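Side-chain contacts in inactive Zymogen C11 Protease (Parabacteroides distasonis, PDB 6MZO), which is probably a cysteine protease precursor of the clostripain family, caught here as an inactive zymogen and expected to cleave peptide bonds once activated: residues 54-57 against 58-61; 67-71 against 72-76; 87-90 against 91-94; 192-195 against 196-199; 202-205 against 206-210. All blocks are in the same frame, centred on the assembly; numbering follows the deposited sequence.

Contact 1 of 5, residues 54-57 against 58-61; sequences TDKQ and NEAP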
loop_
_atom_site.group_PDB
_atom_site.type_symbol
_atom_site.label_atom_id
_atom_site.label_comp_id
_atom_site.label_asym_id
_atom_site.label_seq_id
_atom_site.Cartn_x
_atom_site.Cartn_y
_atom_site.Cartn_z
ATOM N N THR A 54 -15.021 -2.141 10.033
ATOM C CA THR A 54 -14.851 -3.546 9.699
ATOM C C THR A 54 -16.060 -4.094 8.989
ATOM O O THR A 54 -17.203 -3.595 9.160
ATOM C CB THR A 54 -14.613 -4.428 10.940
ATOM O OG1 THR A 54 -15.785 -4.392 11.774
ATOM C CG2 THR A 54 -13.388 -3.984 11.766
ATOM N N ASP A 55 -15.835 -5.182 8.236
ATOM C CA ASP A 55 -16.928 -5.928 7.571
ATOM C C ASP A 55 -16.638 -7.422 7.675
ATOM O O ASP A 55 -16.399 -8.107 6.689
ATOM C CB ASP A 55 -17.055 -5.470 6.117
ATOM C CG ASP A 55 -18.131 -6.231 5.336
ATOM O OD1 ASP A 55 -19.183 -6.608 5.895
ATOM O OD2 ASP A 55 -17.903 -6.425 4.140
ATOM N N LYS A 56 -16.683 -7.962 8.872
ATOM C CA LYS A 56 -16.273 -9.337 9.037
ATOM C C LYS A 56 -17.374 -10.285 8.601
ATOM O O LYS A 56 -18.574 -9.969 8.657
ATOM C CB LYS A 56 -15.917 -9.619 10.489
ATOM C CG LYS A 56 -14.666 -8.851 10.960
ATOM C CD LYS A 56 -14.073 -9.470 12.205
ATOM C CE LYS A 56 -14.677 -8.885 13.470
ATOM N NZ LYS A 56 -14.023 -9.421 14.708
ATOM N N GLN A 57 -16.954 -11.468 8.200
ATOM C CA GLN A 57 -17.937 -12.479 7.873
ATOM C C GLN A 57 -18.718 -12.849 9.142
ATOM O O GLN A 57 -18.156 -12.902 10.245
ATOM C CB GLN A 57 -17.268 -13.671 7.251
ATOM C CG GLN A 57 -16.321 -14.411 8.142
ATOM C CD GLN A 57 -15.924 -15.728 7.500
ATOM O OE1 GLN A 57 -16.461 -16.088 6.455
ATOM N NE2 GLN A 57 -14.984 -16.445 8.112
ATOM N N ASN A 58 -20.026 -13.047 8.981
ATOM C CA ASN A 58 -20.941 -13.288 10.095
ATOM C C ASN A 58 -20.991 -12.120 11.054
ATOM O O ASN A 58 -21.176 -12.290 12.258
ATOM C CB ASN A 58 -20.573 -14.573 10.846
ATOM C CG ASN A 58 -20.746 -15.817 9.988
ATOM O OD1 ASN A 58 -19.891 -16.711 9.975
ATOM N ND2 ASN A 58 -21.849 -15.869 9.247
ATOM N N GLU A 59 -20.823 -10.918 10.514
ATOM C CA GLU A 59 -20.930 -9.719 11.298
ATOM C C GLU A 59 -21.401 -8.647 10.330
ATOM O O GLU A 59 -21.003 -8.660 9.151
ATOM C CB GLU A 59 -19.564 -9.368 11.917
ATOM C CG GLU A 59 -19.591 -8.533 13.144
ATOM C CD GLU A 59 -18.180 -8.214 13.623
ATOM O OE1 GLU A 59 -17.595 -9.050 14.350
ATOM O OE2 GLU A 59 -17.665 -7.149 13.232
ATOM N N ALA A 60 -22.225 -7.718 10.809
ATOM C CA ALA A 60 -22.599 -6.555 10.003
ATOM C C ALA A 60 -21.389 -5.601 9.901
ATOM O O ALA A 60 -20.569 -5.564 10.833
ATOM C CB ALA A 60 -23.779 -5.833 10.598
ATOM N N PRO A 61 -21.302 -4.829 8.795
ATOM C CA PRO A 61 -20.274 -3.773 8.711
ATOM C C PRO A 61 -20.530 -2.699 9.757
ATOM O O PRO A 61 -21.698 -2.321 10.001
ATOM C CB PRO A 61 -20.454 -3.201 7.305
ATOM C CG PRO A 61 -21.242 -4.283 6.536
ATOM C CD PRO A 61 -22.146 -4.881 7.576
HETATM O O HOH W 1 -17.847 -6.025 11.111
HETATM O O HOH W 2 -15.736 -5.478 14.295
#
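Between Lys56 and Glu59 the chain reverses through a type II beta turn, closed by a weak bond from Glu59 N to Lys56 O (3.1 Å, 124° at the hydrogen). This turn heads the loop that links strand 49-54 to its antiparallel neighbour 62-69 in the large mixed sheet. Lys56 and Glu59, the two ends of the turn, meet through their side chains. Lys56 bends at its third torsion (chi3 -89°), which brings CE to 3.1 Å from Glu59 OE1, whereas the ammonium itself makes only a long salt bridge, NZ to OE1 at 3.6 Å. The nitrogen is also hydrogen-bonded to Ser30 of helix 26-43, so it probably divides its bonding between the turn and that helix. Glu59 is linked to Thr54 through water. Water 2 donates to both Thr54 OG1 and Glu59 OE2, while water 1 accepts hydrogen bonds from Thr54 OG1 and Lys56 N and donates to Ala60 O. Three well-formed bonds thus hold water 1 in the loop. Nearer the strands, Asp55 and Pro61 lie side by side. With CG anti to the backbone N (chi1 178°), the Asp55 carboxylate sends OD2 to Ser87 in a hydrogen bond, and OD1 rests 3.2 Å from Pro61 CG. A CA-H...O contact also joins the arms, Pro61 CA lying 3.1 Å from Thr54 O.

Contact 2 of 5, residues 67-71 against 72-76; sequences KLEAD and TIRQI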
loop_
_atom_site.group_PDB
_atom_site.type_symbol
_atom_site.label_atom_id
_atom_site.label_comp_id
_atom_site.label_asym_id
_atom_site.label_seq_id
_atom_site.Cartn_x
_atom_site.Cartn_y
_atom_site.Cartn_z
ATOM N N LYS A 67 -11.033 4.287 21.989
ATOM C CA LYS A 67 -10.379 5.321 22.737
ATOM C C LYS A 67 -9.903 4.815 24.083
ATOM O O LYS A 67 -10.287 3.779 24.504
ATOM C CB LYS A 67 -11.287 6.515 22.894
ATOM C CG LYS A 67 -12.434 6.238 23.809
ATOM C CD LYS A 67 -13.484 7.329 23.758
ATOM C CE LYS A 67 -12.899 8.704 23.856
ATOM N NZ LYS A 67 -13.952 9.744 23.865
ATOM N N LEU A 68 -9.001 5.553 24.692
ATOM C CA LEU A 68 -8.509 5.224 25.996
ATOM C C LEU A 68 -9.372 5.874 27.042
ATOM O O LEU A 68 -9.684 6.990 26.952
ATOM C CB LEU A 68 -7.095 5.727 26.181
ATOM C CG LEU A 68 -5.978 4.736 25.991
ATOM C CD1 LEU A 68 -4.642 5.328 26.360
ATOM C CD2 LEU A 68 -6.211 3.438 26.726
ATOM N N GLU A 69 -9.725 5.126 28.048
ATOM C CA GLU A 69 -10.509 5.645 29.112
ATOM C C GLU A 69 -9.884 5.059 30.349
ATOM O O GLU A 69 -9.828 3.885 30.497
ATOM C CB GLU A 69 -11.942 5.212 28.905
ATOM C CG GLU A 69 -12.816 5.192 30.096
ATOM C CD GLU A 69 -14.160 4.575 29.785
ATOM O OE1 GLU A 69 -14.444 3.553 30.422
ATOM O OE2 GLU A 69 -14.876 5.125 28.932
ATOM N N ALA A 70 -9.387 5.925 31.199
ATOM C CA ALA A 70 -8.701 5.558 32.414
ATOM C C ALA A 70 -7.567 4.599 32.046
ATOM O O ALA A 70 -6.713 4.970 31.262
ATOM C CB ALA A 70 -9.645 5.025 33.471
ATOM N N ASP A 71 -7.541 3.379 32.552
ATOM C CA ASP A 71 -6.434 2.516 32.130
ATOM C C ASP A 71 -6.829 1.548 31.038
ATOM O O ASP A 71 -6.103 0.608 30.777
ATOM C CB ASP A 71 -5.822 1.716 33.301
ATOM C CG ASP A 71 -5.424 2.581 34.499
ATOM O OD1 ASP A 71 -4.791 3.625 34.332
ATOM O OD2 ASP A 71 -5.701 2.185 35.646
ATOM N N THR A 72 -7.929 1.780 30.344
ATOM C CA THR A 72 -8.366 0.768 29.426
ATOM C C THR A 72 -8.965 1.258 28.129
ATOM O O THR A 72 -9.162 2.397 27.946
ATOM C CB THR A 72 -9.379 -0.126 30.183
ATOM O OG1 THR A 72 -9.662 -1.293 29.440
ATOM C CG2 THR A 72 -10.659 0.621 30.431
ATOM N N ILE A 73 -9.228 0.359 27.227
ATOM C CA ILE A 73 -9.797 0.682 25.917
ATOM C C ILE A 73 -11.313 0.733 26.069
ATOM O O ILE A 73 -11.880 -0.151 26.705
ATOM C CB ILE A 73 -9.481 -0.395 24.853
ATOM C CG1 ILE A 73 -7.995 -0.477 24.568
ATOM C CG2 ILE A 73 -10.199 -0.088 23.515
ATOM C CD1 ILE A 73 -7.482 0.677 23.703
ATOM N N ARG A 74 -11.934 1.711 25.427
ATOM C CA ARG A 74 -13.417 1.795 25.251
ATOM C C ARG A 74 -13.712 1.722 23.774
ATOM O O ARG A 74 -13.171 2.496 22.968
ATOM C CB ARG A 74 -13.945 3.110 25.888
ATOM C CG ARG A 74 -15.398 3.560 25.530
ATOM C CD ARG A 74 -16.461 2.793 26.266
ATOM N NE ARG A 74 -16.359 2.851 27.722
ATOM C CZ ARG A 74 -17.130 2.115 28.539
ATOM N NH1 ARG A 74 -18.045 1.302 28.027
ATOM N NH2 ARG A 74 -16.942 2.180 29.846
ATOM N N GLN A 75 -14.508 0.747 23.389
ATOM C CA GLN A 75 -14.987 0.710 22.017
ATOM C C GLN A 75 -16.341 1.366 21.905
ATOM O O GLN A 75 -17.246 1.076 22.711
ATOM C CB GLN A 75 -15.013 -0.740 21.533
ATOM C CG GLN A 75 -15.541 -0.938 20.138
ATOM C CD GLN A 75 -15.099 -2.287 19.507
ATOM O OE1 GLN A 75 -14.010 -2.840 19.799
ATOM N NE2 GLN A 75 -15.944 -2.808 18.615
ATOM N N ILE A 76 -16.505 2.301 20.977
ATOM C CA ILE A 76 -17.784 2.986 20.828
ATOM C C ILE A 76 -18.291 2.681 19.438
ATOM O O ILE A 76 -17.781 3.306 18.474
ATOM C CB ILE A 76 -17.651 4.541 21.016
ATOM C CG1 ILE A 76 -17.186 4.891 22.445
ATOM C CG2 ILE A 76 -18.952 5.287 20.750
ATOM C CD1 ILE A 76 -16.663 6.297 22.573
#
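Glu69 and Arg74 are joined by a two-pronged salt bridge in which the guanidinium comes side-on. Arg74 NH2 donates to Glu69 OE1 at 2.9 Å, on that oxygen's syn lone pair, and Arg74 NE donates to OE2 at 3.0 Å, also on the syn side but out of the carboxylate plane. Both oxygens lie near the guanidinium plane, yet the two flat groups are turned 43° against each other. The extended Glu69 chain meets an arginine that folds back at its second and third torsions (chi2 77°, chi3 57°), and this fold turns the NE edge to the carboxylate. Beside the pair, Lys67 CG packs on Arg74 CB, and farther along Lys67 CD touches Ile76 CD1 at 3.5 Å. These residues decorate one face of a beta hairpin whose strands, 62-69 and 72-80, are connected by a type II' turn from Glu69 to Thr72. Backbone bonds in both directions pair Glu69 with Thr72 and Lys67 with Arg74, and so set the register that puts acid and base within reach. On the opposite face of the hairpin, Leu68 CD2 meets Ile73 CD1 loosely at 4.3 Å. Both leucine and isoleucine rest on Ile40 of helix 26-43, with Lys37 and Glu41 also lying against Ile73.

Contact 3 of 5, residues 87-90 against 91-94; sequences SAST and ETLT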
loop_
_atom_site.group_PDB
_atom_site.type_symbol
_atom_site.label_atom_id
_atom_site.label_comp_id
_atom_site.label_asym_id
_atom_site.label_seq_id
_atom_site.Cartn_x
_atom_site.Cartn_y
_atom_site.Cartn_z
ATOM N N SER A 87 -18.365 -3.519 1.210
ATOM C CA SER A 87 -17.196 -2.853 1.738
ATOM C C SER A 87 -16.050 -2.818 0.729
ATOM O O SER A 87 -15.138 -2.028 0.888
ATOM C CB SER A 87 -16.738 -3.529 3.027
ATOM O OG SER A 87 -16.262 -4.843 2.762
ATOM N N ALA A 88 -16.097 -3.623 -0.329
ATOM C CA ALA A 88 -14.996 -3.569 -1.309
ATOM C C ALA A 88 -15.240 -2.522 -2.408
ATOM O O ALA A 88 -14.595 -2.509 -3.449
ATOM C CB ALA A 88 -14.760 -4.944 -1.931
ATOM N N SER A 89 -16.195 -1.651 -2.165
ATOM C CA SER A 89 -16.603 -0.640 -3.110
ATOM C C SER A 89 -15.928 0.661 -2.734
ATOM O O SER A 89 -15.906 1.027 -1.544
ATOM C CB SER A 89 -18.117 -0.477 -3.060
ATOM O OG SER A 89 -18.514 0.864 -3.296
ATOM N N THR A 90 -15.418 1.401 -3.707
ATOM C CA THR A 90 -14.846 2.701 -3.344
ATOM C C THR A 90 -15.933 3.699 -2.864
ATOM O O THR A 90 -15.611 4.577 -2.040
ATOM C CB THR A 90 -14.086 3.312 -4.528
ATOM O OG1 THR A 90 -14.981 3.414 -5.629
ATOM C CG2 THR A 90 -12.908 2.418 -4.936
ATOM N N GLU A 91 -17.183 3.563 -3.329
ATOM C CA GLU A 91 -18.257 4.441 -2.860
ATOM C C GLU A 91 -18.470 4.283 -1.359
ATOM O O GLU A 91 -18.702 5.260 -0.636
ATOM C CB GLU A 91 -19.575 4.164 -3.608
ATOM C CG GLU A 91 -19.578 4.725 -4.993
ATOM C CD GLU A 91 -20.907 4.485 -5.677
ATOM O OE1 GLU A 91 -21.966 4.652 -5.019
ATOM O OE2 GLU A 91 -20.879 4.088 -6.858
ATOM N N THR A 92 -18.333 3.052 -0.880
ATOM C CA THR A 92 -18.477 2.783 0.548
ATOM C C THR A 92 -17.327 3.415 1.294
ATOM O O THR A 92 -17.514 4.064 2.318
ATOM C CB THR A 92 -18.545 1.269 0.832
ATOM O OG1 THR A 92 -19.713 0.723 0.218
ATOM C CG2 THR A 92 -18.505 1.009 2.348
ATOM N N LEU A 93 -16.114 3.226 0.769
ATOM C CA LEU A 93 -14.956 3.825 1.393
ATOM C C LEU A 93 -15.114 5.332 1.526
ATOM O O LEU A 93 -14.893 5.863 2.606
ATOM C CB LEU A 93 -13.693 3.437 0.598
ATOM C CG LEU A 93 -12.401 4.138 0.990
ATOM C CD1 LEU A 93 -12.021 3.941 2.468
ATOM C CD2 LEU A 93 -11.272 3.604 0.102
ATOM N N THR A 94 -15.559 6.033 0.479
ATOM C CA THR A 94 -15.602 7.494 0.638
ATOM C C THR A 94 -16.815 7.926 1.480
ATOM O O THR A 94 -16.759 8.951 2.143
ATOM C CB THR A 94 -15.592 8.217 -0.707
ATOM O OG1 THR A 94 -16.774 7.894 -1.451
ATOM C CG2 THR A 94 -14.321 7.793 -1.519
#
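Ser89 meets Thr92 at the start of helix 90-103, where Thr90 is the first helical residue. Ser89 is the N-cap: its OG accepts from Thr92 N at 3.3 Å with a fairly straight bond (156° at the hydrogen), and the same oxygen stands 3.0 Å from Glu91 N. Its carbonyl adds a bond from Leu93 N of 3.2 Å and a weak one from Thr92 N, so two groups of one residue serve the first amides of the helix. A glycine in place of Ser89 would probably leave Thr92 N with just that weak bond to the carbonyl and the helix start more free to fray. Thr90 continues the pattern, its O accepting from Thr94 N at 2.9 Å, while the CB and CG2 of Thr94 lie against the same oxygen. Glu91 lays CB 3.5 Å from Ser89 OG before its carboxylate leads away. Thr92 holds OG1 anti to the carbonyl carbon (chi1 -64°), which directs it to Asn86 O, and its CG2 approaches Ser87 CA at 4.1 Å. Thr90 and Thr94 both touch Ala149 of helix 143-150. Such an oxygen, turned back onto the amide three residues on, is the classic serine N-cap of an alpha helix.

Contact 4 of 5, residues 192-195 against 196-199; sequences GFPY and QTIM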
loop_
_atom_site.group_PDB
_atom_site.type_symbol
_atom_site.label_atom_id
_atom_site.label_comp_id
_atom_site.label_asym_id
_atom_site.label_seq_id
_atom_site.Cartn_x
_atom_site.Cartn_y
_atom_site.Cartn_z
ATOM N N GLY A 192 -0.336 -8.762 8.919
ATOM C CA GLY A 192 -0.086 -7.466 8.324
ATOM C C GLY A 192 0.856 -6.601 9.195
ATOM O O GLY A 192 1.837 -7.149 9.740
ATOM N N PHE A 193 0.597 -5.285 9.263
ATOM C CA PHE A 193 1.485 -4.387 9.996
ATOM C C PHE A 193 1.458 -4.648 11.512
ATOM O O PHE A 193 0.487 -5.206 12.065
ATOM C CB PHE A 193 1.144 -2.906 9.735
ATOM C CG PHE A 193 1.778 -2.345 8.526
ATOM C CD1 PHE A 193 1.492 -2.861 7.288
ATOM C CD2 PHE A 193 2.697 -1.277 8.659
ATOM C CE1 PHE A 193 2.107 -2.275 6.114
ATOM C CE2 PHE A 193 3.315 -0.727 7.536
ATOM C CZ PHE A 193 2.993 -1.204 6.265
ATOM N N PRO A 194 2.533 -4.247 12.209
ATOM C CA PRO A 194 2.603 -4.478 13.667
ATOM C C PRO A 194 1.894 -3.342 14.385
ATOM O O PRO A 194 2.518 -2.405 14.921
ATOM C CB PRO A 194 4.114 -4.488 13.932
ATOM C CG PRO A 194 4.677 -3.486 12.900
ATOM C CD PRO A 194 3.842 -3.863 11.624
ATOM N N TYR A 195 0.565 -3.387 14.318
ATOM C CA TYR A 195 -0.189 -2.257 14.866
ATOM C C TYR A 195 0.178 -2.076 16.301
ATOM O O TYR A 195 0.106 -0.946 16.837
ATOM C CB TYR A 195 -1.739 -2.461 14.709
ATOM C CG TYR A 195 -2.094 -2.399 13.234
ATOM C CD1 TYR A 195 -2.106 -1.164 12.588
ATOM C CD2 TYR A 195 -2.247 -3.545 12.481
ATOM C CE1 TYR A 195 -2.363 -1.068 11.204
ATOM C CE2 TYR A 195 -2.500 -3.476 11.080
ATOM C CZ TYR A 195 -2.529 -2.213 10.463
ATOM O OH TYR A 195 -2.720 -2.136 9.128
ATOM N N GLN A 196 0.581 -3.157 16.996
ATOM C CA GLN A 196 0.821 -2.971 18.437
ATOM C C GLN A 196 2.044 -2.095 18.752
ATOM O O GLN A 196 2.208 -1.699 19.938
ATOM C CB GLN A 196 0.981 -4.359 19.087
ATOM C CG GLN A 196 2.308 -5.081 18.722
ATOM C CD GLN A 196 2.360 -5.722 17.342
ATOM O OE1 GLN A 196 1.411 -5.739 16.545
ATOM N NE2 GLN A 196 3.542 -6.309 17.048
ATOM N N THR A 197 2.817 -1.714 17.735
ATOM C CA THR A 197 3.974 -0.872 17.993
ATOM C C THR A 197 3.907 0.452 17.236
ATOM O O THR A 197 4.784 1.306 17.452
ATOM C CB THR A 197 5.342 -1.543 17.608
ATOM O OG1 THR A 197 5.403 -1.872 16.208
ATOM C CG2 THR A 197 5.597 -2.776 18.433
ATOM N N ILE A 198 2.974 0.640 16.311
ATOM C CA ILE A 198 2.998 1.875 15.473
ATOM C C ILE A 198 1.894 2.910 15.794
ATOM O O ILE A 198 1.757 3.928 15.072
ATOM C CB ILE A 198 2.869 1.593 13.977
ATOM C CG1 ILE A 198 1.636 0.733 13.694
ATOM C CG2 ILE A 198 4.178 0.748 13.557
ATOM C CD1 ILE A 198 1.269 0.713 12.112
ATOM N N MET A 199 1.036 2.568 16.767
ATOM C CA MET A 199 -0.138 3.470 16.924
ATOM C C MET A 199 0.306 4.892 17.311
ATOM O O MET A 199 -0.184 5.895 16.666
ATOM C CB MET A 199 -1.127 2.925 17.989
ATOM C CG MET A 199 -1.709 1.522 17.599
ATOM S SD MET A 199 -2.424 1.453 15.960
ATOM C CE MET A 199 -3.672 2.791 16.098
#
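An inverse gamma turn centred on Pro194 leads into helix 195-203, and this contact is the entry to that helix. The turn is closed by a weak bond from Tyr195 N to Phe193 O. Pro194 O receives two amides of this weakly bonded helix: Thr197 N donates to it at 2.9 Å, standing 45° above the carbonyl plane, and Ile198 N makes a weak bond to it as well. Two polar side chains approach Pro194 CB, with Gln196 NE2 and Thr197 OG1 each 3.7 Å from it. Gln196 gets there by folding at its second torsion (chi2 -77°), which swings the amide back over the proline. Deeper in, Ile198 and Tyr195 lie side by side, CD1 of the isoleucine 3.9 Å from CD1 of the ring, and the same methyl reaches Phe193 CD2 at 4.2 Å. Phe193 CB sits over one face of the tyrosine ring, offset toward the rim. Asp161, in strand 155-162, takes hydrogen bonds on OD2 from Phe193 N and Tyr195 OH, while Phe216 and Tyr219 of helix 209-220 cover Pro194. At the edge of the tyrosine ring, near its plane, lies Met199 SD, 4.2 Å from Tyr195 CB, and Met199 CG comes to 3.2 Å from Tyr195 O.

Contact 5 of 5, residues 202-205 against 206-210; sequences MFKK and EADVV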
loop_
_atom_site.group_PDB
_atom_site.type_symbol
_atom_site.label_atom_id
_atom_site.label_comp_id
_atom_site.label_asym_id
_atom_site.label_seq_id
_atom_site.Cartn_x
_atom_site.Cartn_y
_atom_site.Cartn_z
ATOM N N MET A 202 1.460 6.966 14.381
ATOM C CA MET A 202 0.440 7.549 13.471
ATOM C C MET A 202 -0.146 8.894 13.976
ATOM O O MET A 202 -0.761 9.592 13.193
ATOM C CB MET A 202 -0.752 6.557 13.255
ATOM C CG MET A 202 -0.294 5.289 12.708
ATOM S SD MET A 202 -1.943 4.305 12.550
ATOM C CE MET A 202 -1.418 2.634 12.595
ATOM N N PHE A 203 0.012 9.176 15.268
ATOM C CA PHE A 203 -0.714 10.287 15.896
ATOM C C PHE A 203 0.231 11.398 16.386
ATOM O O PHE A 203 -0.235 12.314 17.037
ATOM C CB PHE A 203 -1.566 9.745 17.052
ATOM C CG PHE A 203 -2.830 9.110 16.585
ATOM C CD1 PHE A 203 -3.897 9.898 16.214
ATOM C CD2 PHE A 203 -2.946 7.694 16.404
ATOM C CE1 PHE A 203 -5.061 9.348 15.780
ATOM C CE2 PHE A 203 -4.093 7.121 15.955
ATOM C CZ PHE A 203 -5.186 7.934 15.593
ATOM N N LYS A 204 1.543 11.297 16.147
ATOM C CA LYS A 204 2.456 12.488 16.403
ATOM C C LYS A 204 1.949 13.702 15.587
ATOM O O LYS A 204 1.278 13.554 14.543
ATOM C CB LYS A 204 3.870 12.135 16.045
ATOM C CG LYS A 204 4.409 11.030 17.042
ATOM C CD LYS A 204 5.842 10.642 16.707
ATOM C CE LYS A 204 6.253 9.431 17.561
ATOM N NZ LYS A 204 7.658 8.989 17.174
ATOM N N LYS A 205 2.265 14.891 16.073
ATOM C CA LYS A 205 1.735 16.101 15.401
ATOM C C LYS A 205 1.946 16.015 13.914
ATOM O O LYS A 205 0.983 16.274 13.162
ATOM C CB LYS A 205 2.405 17.317 16.024
ATOM C CG LYS A 205 1.774 18.645 15.608
ATOM C CD LYS A 205 2.337 19.678 16.555
ATOM C CE LYS A 205 2.364 20.996 15.852
ATOM N NZ LYS A 205 1.031 21.543 15.677
ATOM N N GLU A 206 3.178 15.676 13.470
ATOM C CA GLU A 206 3.448 15.166 12.135
ATOM C C GLU A 206 3.479 13.639 12.245
ATOM O O GLU A 206 4.185 13.111 13.128
ATOM C CB GLU A 206 4.734 15.630 11.591
ATOM C CG GLU A 206 4.706 17.193 11.383
ATOM C CD GLU A 206 5.985 17.787 10.858
ATOM O OE1 GLU A 206 6.781 17.065 10.233
ATOM O OE2 GLU A 206 6.188 19.012 11.077
ATOM N N ALA A 207 2.787 12.944 11.339
ATOM C CA ALA A 207 2.835 11.477 11.357
ATOM C C ALA A 207 4.271 11.029 11.158
ATOM O O ALA A 207 4.981 11.510 10.270
ATOM C CB ALA A 207 1.910 10.923 10.239
ATOM N N ASP A 208 4.720 10.046 11.957
ATOM C CA ASP A 208 6.113 9.565 11.868
ATOM C C ASP A 208 6.163 8.401 10.914
ATOM O O ASP A 208 6.169 7.219 11.311
ATOM C CB ASP A 208 6.582 9.201 13.309
ATOM C CG ASP A 208 8.021 8.841 13.385
ATOM O OD1 ASP A 208 8.739 8.859 12.358
ATOM O OD2 ASP A 208 8.454 8.490 14.507
ATOM N N VAL A 209 6.124 8.771 9.635
ATOM C CA VAL A 209 6.032 7.719 8.604
ATOM C C VAL A 209 7.287 6.892 8.543
ATOM O O VAL A 209 7.192 5.652 8.304
ATOM C CB VAL A 209 5.714 8.364 7.209
ATOM C CG1 VAL A 209 4.289 8.998 7.302
ATOM C CG2 VAL A 209 6.799 9.352 6.745
ATOM N N VAL A 210 8.450 7.493 8.811
ATOM C CA VAL A 210 9.637 6.680 8.836
ATOM C C VAL A 210 9.616 5.737 10.059
ATOM O O VAL A 210 9.967 4.596 9.922
ATOM C CB VAL A 210 10.942 7.566 8.792
ATOM C CG1 VAL A 210 12.199 6.730 8.959
ATOM C CG2 VAL A 210 10.929 8.359 7.453
#
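Lys204 and Asp208 stand side by side and point the same way, bound by a salt bridge from NZ to OD2 of 2.8 Å. The lysine is drawn out almost straight, its torsions beyond CB all close to 180°, and this full extension carries NZ along the aspartate, CD passing 3.8 Å from Asp208 CB. Asp208 holds CG anti to its own N (chi1 -174°), and its OD2 is met on the anti side, 16° out of the carboxylate plane. The other oxygen, OD1, takes a different task: it accepts from Gly211 N and so caps helix 209-220, whose N-cap residue is Asp208. Losing the carboxylate to an alanine here would probably leave Gly211 N without its side-chain cap and cost Lys204 one of its two acidic partners. The other partner is Asp201, whose OD1 lies close to Asp208 OD2. At the start of Lys204, CB comes to 3.1 Å from Glu206 O. Inside the bend, Ala207 CB rests 4.2 Å from Met202 O, and Arg13 donates to the carbonyls of Met202, Lys204 and Lys205. One ammonium bonded to two neighbouring carboxylates probably eases the repulsion between them, so that the aspartate can keep its charge at the helix start, where a negative group would be favoured by the helix dipole.

In the fold
The five contacts run in series along one chain but differ in depth. Contact 4 is buried and relies on apolar and aromatic packing; contacts 1 and 3 are partly buried, the first bridged by water, the second built on helix capping. Contacts 2 and 5 lie at the surface, and each has a short salt bridge, added in contact 2 to hairpin backbone bonds. Contacts 4 and 5 share helix 195-203 and touch where Met202 CE meets Tyr195 CD1. Contacts 1 and 3 are tied by Asp55 and Ser87. Contact 2, in the hairpin at the sheet's margin, touches none of the others. Contacts 3, 4 and 5 all lie at helix starts; those of 3 and 5 are capped by a hydroxyl and a carboxylate respectively.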